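Local coordinates for YjbQ family protein (Aeropyrum pernix, PDB 2P6H) that is of unknown function but belongs to the YjbQ (UPF0047) family and assembles from three copies of one compact alpha/beta chain, at residues A[36-41]-A[128-133]; A[45-50]-A[117-122]. One frame throughout, in Å; residues are numbered along the deposited sequence.

From the N terminus the chain runs through strands 2-9 and 15-18 and helix 20-28 before reaching strand 35-40, the first half of contact 1. A turn of a few residues leads into strand 46-51, the first half of contact 2. Helices 55-69 and 84-93 and strand 96-102 follow, and the return of strand 113-118 closes contact 2. The last strand, 124-133, then closes contact 1, so the loop of contact 2 nests inside that of contact 1. Contact 1 joins two strands of the five-stranded sheet, contact 2 two of the three-stranded sheet; Val41 CG2 packs 3.9 Å from Ala46 O between them.

Contact 1. Residues A[36-41]-A[128-133]; sequences LLVVYV and NLLYLG
Strands 36-40 and 128-133 run antiparallel, their axes 4.7 Å apart at closest approach, with hydrogen-bonded pairs Leu36-Leu132, Val38-Leu130 and Tyr40-Asn128 alternating with the non-hydrogen-bonded pairs Leu37-Tyr131 and Val39-Leu129. Six backbone bonds zip them together; the shortest runs from Asn128 N to Tyr40 O, 2.7 Å. At this end the Tyr40 ring lies over Asn128, whose CB makes a CH-pi contact 3.5 Å from the ring centroid. Tyr40 CG stands between its backbone N and carbonyl carbon (chi1 62°), which swings the ring across the partner strand. Asn128 CB lies over the face toward the rim, near CZ, and the amide, turned 61° from the ring plane, does not stack on it. Tyr40 OH lies 2.7 Å from water 1, which donates to Leu129 O; the same hydroxyl is hydrogen-bonded to Ser107 of the second subunit. On the other face Val39 and Leu129 point the same way side by side, Leu129 CD2 meeting Val39 CG2 at 4.1 Å, while Leu37 CD1 comes 3.6 Å from Leu130 O. Helix 20-28 packs on this face, with Trp26 against Leu37, Leu129 and Tyr131. The face of Leu36, Val38, Tyr40, Leu130 and Leu132 turns to the other subunits, and strands 96-102 and 2-9 continue the sheet beyond 36-40 and 128-133 respectively.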
ATOM      1  N   LEU A  36      -3.954  11.100 -12.872  1.00 31.60           N
ATOM      2  CA  LEU A  36      -3.280  10.388 -11.794  1.00 31.71           C
ATOM      3  C   LEU A  36      -1.810  10.243 -12.111  1.00 30.67           C
ATOM      4  O   LEU A  36      -1.403  10.096 -13.256  1.00 31.38           O
ATOM      5  CB  LEU A  36      -3.769   8.947 -11.716  1.00 31.02           C
ATOM      6  CG  LEU A  36      -5.226   8.719 -11.371  1.00 33.94           C
ATOM      7  CD1 LEU A  36      -5.484   7.215 -11.539  1.00 34.54           C
ATOM      8  CD2 LEU A  36      -5.593   9.050  -9.926  1.00 33.51           C
ATOM      9  N   LEU A  37      -1.008  10.336 -11.065  1.00 30.31           N
ATOM     10  CA  LEU A  37       0.373  10.096 -11.239  1.00 29.77           C
ATOM     11  C   LEU A  37       0.678   8.831 -10.485  1.00 30.04           C
ATOM     12  O   LEU A  37       0.185   8.609  -9.386  1.00 29.84           O
ATOM     13  CB  LEU A  37       1.102  11.265 -10.600  1.00 30.02           C
ATOM     14  CG  LEU A  37       2.554  10.914 -10.334  1.00 31.80           C
ATOM     15  CD1 LEU A  37       3.348  10.913 -11.636  1.00 33.21           C
ATOM     16  CD2 LEU A  37       3.258  11.862  -9.362  1.00 30.88           C
ATOM     17  N   VAL A  38       1.445   7.939 -11.110  1.00 29.18           N
ATOM     18  CA  VAL A  38       1.863   6.741 -10.379  1.00 27.61           C
ATOM     19  C   VAL A  38       3.348   6.792 -10.214  1.00 27.34           C
ATOM     20  O   VAL A  38       4.102   6.922 -11.169  1.00 27.06           O
ATOM     21  CB  VAL A  38       1.517   5.441 -11.140  1.00 26.64           C
ATOM     22  CG1 VAL A  38       1.945   4.227 -10.318  1.00 27.58           C
ATOM     23  CG2 VAL A  38       0.022   5.370 -11.394  1.00 27.43           C
ATOM     24  N   VAL A  39       3.756   6.779  -8.941  1.00 26.85           N
ATOM     25  CA  VAL A  39       5.149   6.742  -8.582  1.00 25.75           C
ATOM     26  C   VAL A  39       5.455   5.350  -8.148  1.00 25.19           C
ATOM     27  O   VAL A  39       4.844   4.806  -7.237  1.00 23.35           O
ATOM     28  CB  VAL A  39       5.408   7.677  -7.402  1.00 25.74           C
ATOM     29  CG1 VAL A  39       6.904   7.726  -7.096  1.00 23.33           C
ATOM     30  CG2 VAL A  39       4.919   9.075  -7.733  1.00 26.20           C
ATOM     31  N   TYR A  40       6.408   4.695  -8.795  1.00 25.84           N
ATOM     32  CA  TYR A  40       6.725   3.329  -8.420  1.00 26.97           C
ATOM     33  C   TYR A  40       8.187   2.999  -8.668  1.00 26.96           C
ATOM     34  O   TYR A  40       8.863   3.598  -9.502  1.00 25.76           O
ATOM     35  CB  TYR A  40       5.796   2.348  -9.171  1.00 29.27           C
ATOM     36  CG  TYR A  40       5.964   2.417 -10.660  1.00 32.73           C
ATOM     37  CD1 TYR A  40       5.566   3.548 -11.374  1.00 33.64           C
ATOM     38  CD2 TYR A  40       6.449   1.308 -11.362  1.00 34.07           C
ATOM     39  CE1 TYR A  40       5.669   3.582 -12.762  1.00 34.75           C
ATOM     40  CE2 TYR A  40       6.545   1.339 -12.753  1.00 34.21           C
ATOM     41  CZ  TYR A  40       6.163   2.486 -13.447  1.00 34.68           C
ATOM     42  OH  TYR A  40       6.254   2.515 -14.829  1.00 35.11           O
ATOM     43  N   VAL A  41       8.689   2.059  -7.858  1.00 25.12           N
ATOM     44  CA  VAL A  41      10.060   1.630  -8.004  1.00 25.41           C
ATOM     45  C   VAL A  41      10.078   0.137  -8.400  1.00 25.77           C
ATOM     46  O   VAL A  41       9.264  -0.661  -7.955  1.00 26.74           O
ATOM     47  CB  VAL A  41      10.830   1.956  -6.680  1.00 25.03           C
ATOM     48  CG1 VAL A  41      10.427   3.337  -6.168  1.00 24.98           C
ATOM     49  CG2 VAL A  41      10.516   0.915  -5.622  1.00 24.17           C
ATOM     50  N   ASN A 128      10.269   5.138 -11.250  1.00 27.46           N
ATOM     51  CA  ASN A 128       9.558   5.258 -12.495  1.00 29.22           C
ATOM     52  C   ASN A 128       8.288   6.088 -12.278  1.00 31.04           C
ATOM     53  O   ASN A 128       7.721   6.108 -11.194  1.00 30.60           O
ATOM     54  CB  ASN A 128       9.180   3.834 -12.965  1.00 28.94           C
ATOM     55  CG  ASN A 128      10.409   3.081 -13.444  1.00 30.77           C
ATOM     56  OD1 ASN A 128      10.493   1.861 -13.365  1.00 32.25           O
ATOM     57  ND2 ASN A 128      11.382   3.843 -13.986  1.00 28.06           N
ATOM     58  N   LEU A 129       7.865   6.788 -13.325  1.00 31.22           N
ATOM     59  CA  LEU A 129       6.714   7.678 -13.217  1.00 32.28           C
ATOM     60  C   LEU A 129       5.779   7.496 -14.401  1.00 33.22           C
ATOM     61  O   LEU A 129       6.214   7.289 -15.533  1.00 33.00           O
ATOM     62  CB  LEU A 129       7.172   9.146 -13.172  1.00 31.86           C
ATOM     63  CG  LEU A 129       8.254   9.506 -12.143  1.00 32.14           C
ATOM     64  CD1 LEU A 129       8.854  10.866 -12.433  1.00 31.28           C
ATOM     65  CD2 LEU A 129       7.657   9.464 -10.745  1.00 30.20           C
ATOM     66  N   LEU A 130       4.484   7.568 -14.121  1.00 33.85           N
ATOM     67  CA  LEU A 130       3.452   7.414 -15.147  1.00 34.69           C
ATOM     68  C   LEU A 130       2.359   8.435 -14.910  1.00 35.28           C
ATOM     69  O   LEU A 130       1.821   8.566 -13.819  1.00 35.23           O
ATOM     70  CB  LEU A 130       2.862   5.988 -15.090  1.00 35.05           C
ATOM     71  CG  LEU A 130       1.740   5.724 -16.130  1.00 36.31           C
ATOM     72  CD1 LEU A 130       1.595   4.241 -16.470  1.00 37.32           C
ATOM     73  CD2 LEU A 130       0.367   6.190 -15.648  1.00 35.50           C
ATOM     74  N   TYR A 131       2.004   9.179 -15.950  1.00 35.20           N
ATOM     75  CA  TYR A 131       0.933  10.155 -15.829  1.00 35.71           C
ATOM     76  C   TYR A 131      -0.177   9.771 -16.780  1.00 36.83           C
ATOM     77  O   TYR A 131       0.043   9.613 -17.985  1.00 36.39           O
ATOM     78  CB  TYR A 131       1.396  11.570 -16.161  1.00 34.99           C
ATOM     79  CG  TYR A 131       0.250  12.548 -16.062  1.00 34.63           C
ATOM     80  CD1 TYR A 131      -0.295  12.883 -14.822  1.00 34.87           C
ATOM     81  CD2 TYR A 131      -0.354  13.070 -17.208  1.00 34.64           C
ATOM     82  CE1 TYR A 131      -1.419  13.709 -14.723  1.00 34.18           C
ATOM     83  CE2 TYR A 131      -1.482  13.897 -17.116  1.00 33.87           C
ATOM     84  CZ  TYR A 131      -2.007  14.205 -15.874  1.00 33.65           C
ATOM     85  OH  TYR A 131      -3.137  14.986 -15.774  1.00 33.62           O
ATOM     86  N   LEU A 132      -1.373   9.628 -16.232  1.00 37.95           N
ATOM     87  CA  LEU A 132      -2.536   9.217 -16.999  1.00 38.69           C
ATOM     88  C   LEU A 132      -3.612  10.266 -16.825  1.00 41.11           C
ATOM     89  O   LEU A 132      -4.192  10.429 -15.759  1.00 39.61           O
ATOM     90  CB  LEU A 132      -3.032   7.851 -16.483  0.65 37.82           C
ATOM     91  CG  LEU A 132      -4.174   7.232 -17.323  0.65 37.46           C
ATOM     92  CD1 LEU A 132      -3.662   6.565 -18.602  0.65 38.17           C
ATOM     93  CD2 LEU A 132      -4.954   6.157 -16.565  0.65 36.68           C
ATOM     94  N   GLY A 133      -3.923  11.014 -17.880  1.00 43.05           N
ATOM     95  CA  GLY A 133      -4.962  12.017 -17.763  1.00 46.92           C
ATOM     96  C   GLY A 133      -4.858  13.151 -18.761  1.00 49.82           C
ATOM     97  O   GLY A 133      -4.104  13.079 -19.736  1.00 50.46           O
TER
HETATM   98  O   HOH W   1       7.079   4.467 -16.476  1.00 57.31           O

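Contact 2. Residues A[45-50]-A[117-122]; sequences TAAVAV and VEMDGP. With SO4 (sulfate ion), chain C.
Ala47 and Val117 form an antiparallel hydrogen-bonded pair in the three-stranded sheet. Val117 N gives the shorter bond, 2.8 Å to Ala47 O, and Ala47 N returns one to Val117 O. Beyond Glu118, where strand 113-118 ends, Met119 folds back over the partner. Its CB lies 3.6 Å from Thr45 O; CG and SD carry the chain onward, and a bend at chi3 (-87°) brings CE to Ala47 CB at 3.8 Å; the side chain also packs on Ile65 of helix 55-69. Glu118, on the face of Ala46, has CG anti to its own N (chi1 174°) and bends at chi2, turning the carboxylate back to the turn that follows: OE1 takes the N-H of Asp120 at 2.8 Å, from above the carboxylate plane, and a weak one from Met119, while OE2 forms a salt bridge with Arg125 and a hydrogen bond with Thr10 OG1. With an alanine here the carboxylate is gone, and the Asp120 N-H would probably lose its acceptor and Arg125 one of its anionic partners. Arg125 also hydrogen-bonds Thr45 OG1 and the sulfate, an ion probably from the crystallisation liquor. Asp120 OD2 makes a salt bridge to Arg123 and a hydrogen bond to Asn83. Thr45 grips sulfate O3 twice, through its N and, at 3.0 Å, through OG1, and water 2 donates both to sulfate O1 and, over 3.1 Å, to Asp120 OD2.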
ATOM      1  N   THR A  45      14.011  -4.491  -3.010  1.00 22.52           N
ATOM      2  CA  THR A  45      14.645  -4.203  -1.704  1.00 24.87           C
ATOM      3  C   THR A  45      14.742  -2.713  -1.431  1.00 24.92           C
ATOM      4  O   THR A  45      15.572  -2.250  -0.661  1.00 24.81           O
ATOM      5  CB  THR A  45      16.068  -4.766  -1.647  1.00 25.06           C
ATOM      6  OG1 THR A  45      16.828  -4.230  -2.731  1.00 25.68           O
ATOM      7  CG2 THR A  45      16.036  -6.291  -1.774  1.00 23.78           C
ATOM      8  N   ALA A  46      13.813  -1.988  -2.035  1.00 25.46           N
ATOM      9  CA  ALA A  46      13.638  -0.568  -1.783  1.00 24.97           C
ATOM     10  C   ALA A  46      12.159  -0.332  -1.875  1.00 25.05           C
ATOM     11  O   ALA A  46      11.407  -1.142  -2.400  1.00 24.74           O
ATOM     12  CB  ALA A  46      14.424   0.338  -2.805  1.00 24.39           C
ATOM     13  N   ALA A  47      11.687   0.782  -1.330  1.00 24.08           N
ATOM     14  CA  ALA A  47      10.254   1.063  -1.359  1.00 23.96           C
ATOM     15  C   ALA A  47      10.004   2.561  -1.483  1.00 23.83           C
ATOM     16  O   ALA A  47      10.930   3.362  -1.532  1.00 22.83           O
ATOM     17  CB  ALA A  47       9.611   0.533  -0.069  1.00 23.41           C
ATOM     18  N   VAL A  48       8.719   2.928  -1.609  1.00 23.83           N
ATOM     19  CA  VAL A  48       8.354   4.340  -1.594  1.00 25.25           C
ATOM     20  C   VAL A  48       7.184   4.538  -0.670  1.00 25.02           C
ATOM     21  O   VAL A  48       6.261   3.740  -0.615  1.00 23.60           O
ATOM     22  CB  VAL A  48       7.935   4.823  -2.987  1.00 27.87           C
ATOM     23  CG1 VAL A  48       6.956   3.835  -3.614  1.00 31.15           C
ATOM     24  CG2 VAL A  48       7.242   6.176  -2.865  1.00 29.57           C
ATOM     25  N   ALA A  49       7.286   5.624   0.096  1.00 23.33           N
ATOM     26  CA  ALA A  49       6.248   5.953   1.032  1.00 24.06           C
ATOM     27  C   ALA A  49       5.924   7.425   0.938  1.00 23.81           C
ATOM     28  O   ALA A  49       6.660   8.213   0.359  1.00 22.92           O
ATOM     29  CB  ALA A  49       6.792   5.657   2.412  1.00 22.05           C
ATOM     30  N   VAL A  50       4.821   7.815   1.545  1.00 22.77           N
ATOM     31  CA  VAL A  50       4.464   9.223   1.604  1.00 22.81           C
ATOM     32  C   VAL A  50       4.310   9.641   3.028  1.00 22.57           C
ATOM     33  O   VAL A  50       3.507   9.102   3.779  1.00 19.85           O
ATOM     34  CB  VAL A  50       3.115   9.436   0.951  1.00 24.13           C
ATOM     35  CG1 VAL A  50       2.667  10.883   1.149  1.00 22.88           C
ATOM     36  CG2 VAL A  50       3.206   9.138  -0.535  1.00 23.85           C
ATOM     37  N   VAL A 117      12.600   4.899   0.071  1.00 21.75           N
ATOM     38  CA  VAL A 117      13.106   4.172   1.219  1.00 21.17           C
ATOM     39  C   VAL A 117      14.079   3.096   0.788  1.00 20.76           C
ATOM     40  O   VAL A 117      13.704   2.047   0.281  1.00 20.37           O
ATOM     41  CB  VAL A 117      11.932   3.499   1.895  1.00 20.36           C
ATOM     42  CG1 VAL A 117      12.398   2.782   3.161  1.00 20.49           C
ATOM     43  CG2 VAL A 117      10.881   4.531   2.261  1.00 22.06           C
ATOM     44  N   GLU A 118      15.372   3.370   0.958  1.00 22.28           N
ATOM     45  CA  GLU A 118      16.437   2.426   0.592  1.00 22.77           C
ATOM     46  C   GLU A 118      16.704   1.479   1.765  1.00 23.90           C
ATOM     47  O   GLU A 118      16.873   1.924   2.906  1.00 22.64           O
ATOM     48  CB  GLU A 118      17.724   3.196   0.252  1.00 24.56           C
ATOM     49  CG  GLU A 118      18.959   2.335  -0.003  1.00 27.12           C
ATOM     50  CD  GLU A 118      18.787   1.397  -1.186  1.00 27.27           C
ATOM     51  OE1 GLU A 118      18.159   0.329  -1.017  1.00 28.60           O
ATOM     52  OE2 GLU A 118      19.270   1.730  -2.288  1.00 28.46           O
ATOM     53  N   MET A 119      16.738   0.177   1.494  1.00 21.31           N
ATOM     54  CA  MET A 119      16.993  -0.789   2.552  1.00 23.73           C
ATOM     55  C   MET A 119      18.170  -1.706   2.225  1.00 23.93           C
ATOM     56  O   MET A 119      18.548  -2.561   3.033  1.00 23.76           O
ATOM     57  CB  MET A 119      15.719  -1.594   2.843  1.00 22.70           C
ATOM     58  CG  MET A 119      14.630  -0.710   3.453  1.00 23.68           C
ATOM     59  SD  MET A 119      13.013  -1.458   3.630  1.00 23.55           S
ATOM     60  CE  MET A 119      12.306  -1.121   2.019  1.00 23.79           C
ATOM     61  N   ASP A 120      18.757  -1.508   1.046  1.00 24.02           N
ATOM     62  CA  ASP A 120      19.916  -2.312   0.624  1.00 25.55           C
ATOM     63  C   ASP A 120      20.921  -1.444  -0.134  1.00 25.52           C
ATOM     64  O   ASP A 120      21.455  -1.821  -1.169  1.00 25.92           O
ATOM     65  CB  ASP A 120      19.438  -3.483  -0.269  1.00 24.70           C
ATOM     66  CG  ASP A 120      20.551  -4.530  -0.481  1.00 28.67           C
ATOM     67  OD1 ASP A 120      21.392  -4.660   0.411  1.00 28.49           O
ATOM     68  OD2 ASP A 120      20.558  -5.184  -1.519  1.00 28.43           O
ATOM     69  N   GLY A 121      21.192  -0.254   0.394  1.00 25.89           N
ATOM     70  CA  GLY A 121      22.154   0.626  -0.239  1.00 27.61           C
ATOM     71  C   GLY A 121      23.572   0.310   0.209  1.00 29.78           C
ATOM     72  O   GLY A 121      23.771  -0.595   1.012  1.00 30.10           O
ATOM     73  N   PRO A 122      24.581   1.042  -0.288  1.00 31.96           N
ATOM     74  CA  PRO A 122      24.427   2.143  -1.247  1.00 32.06           C
ATOM     75  C   PRO A 122      24.257   1.619  -2.668  1.00 32.95           C
ATOM     76  O   PRO A 122      24.994   0.732  -3.108  1.00 32.56           O
ATOM     77  CB  PRO A 122      25.724   2.917  -1.081  1.00 33.53           C
ATOM     78  CG  PRO A 122      26.769   1.912  -0.728  1.00 33.49           C
ATOM     79  CD  PRO A 122      25.988   0.918   0.134  1.00 33.24           C
TER
HETATM   80  S   SO4 C 501      16.245  -5.220  -6.464  1.00 30.33           S
HETATM   81  O1  SO4 C 501      17.218  -6.195  -5.783  1.00 31.44           O
HETATM   82  O2  SO4 C 501      16.772  -4.651  -7.705  1.00 33.10           O
HETATM   83  O3  SO4 C 501      15.949  -4.087  -5.593  1.00 29.67           O
HETATM   84  O4  SO4 C 501      14.991  -5.892  -6.780  1.00 29.04           O
HETATM   85  O   HOH W   2      19.387  -5.563  -4.335  1.00 38.61           O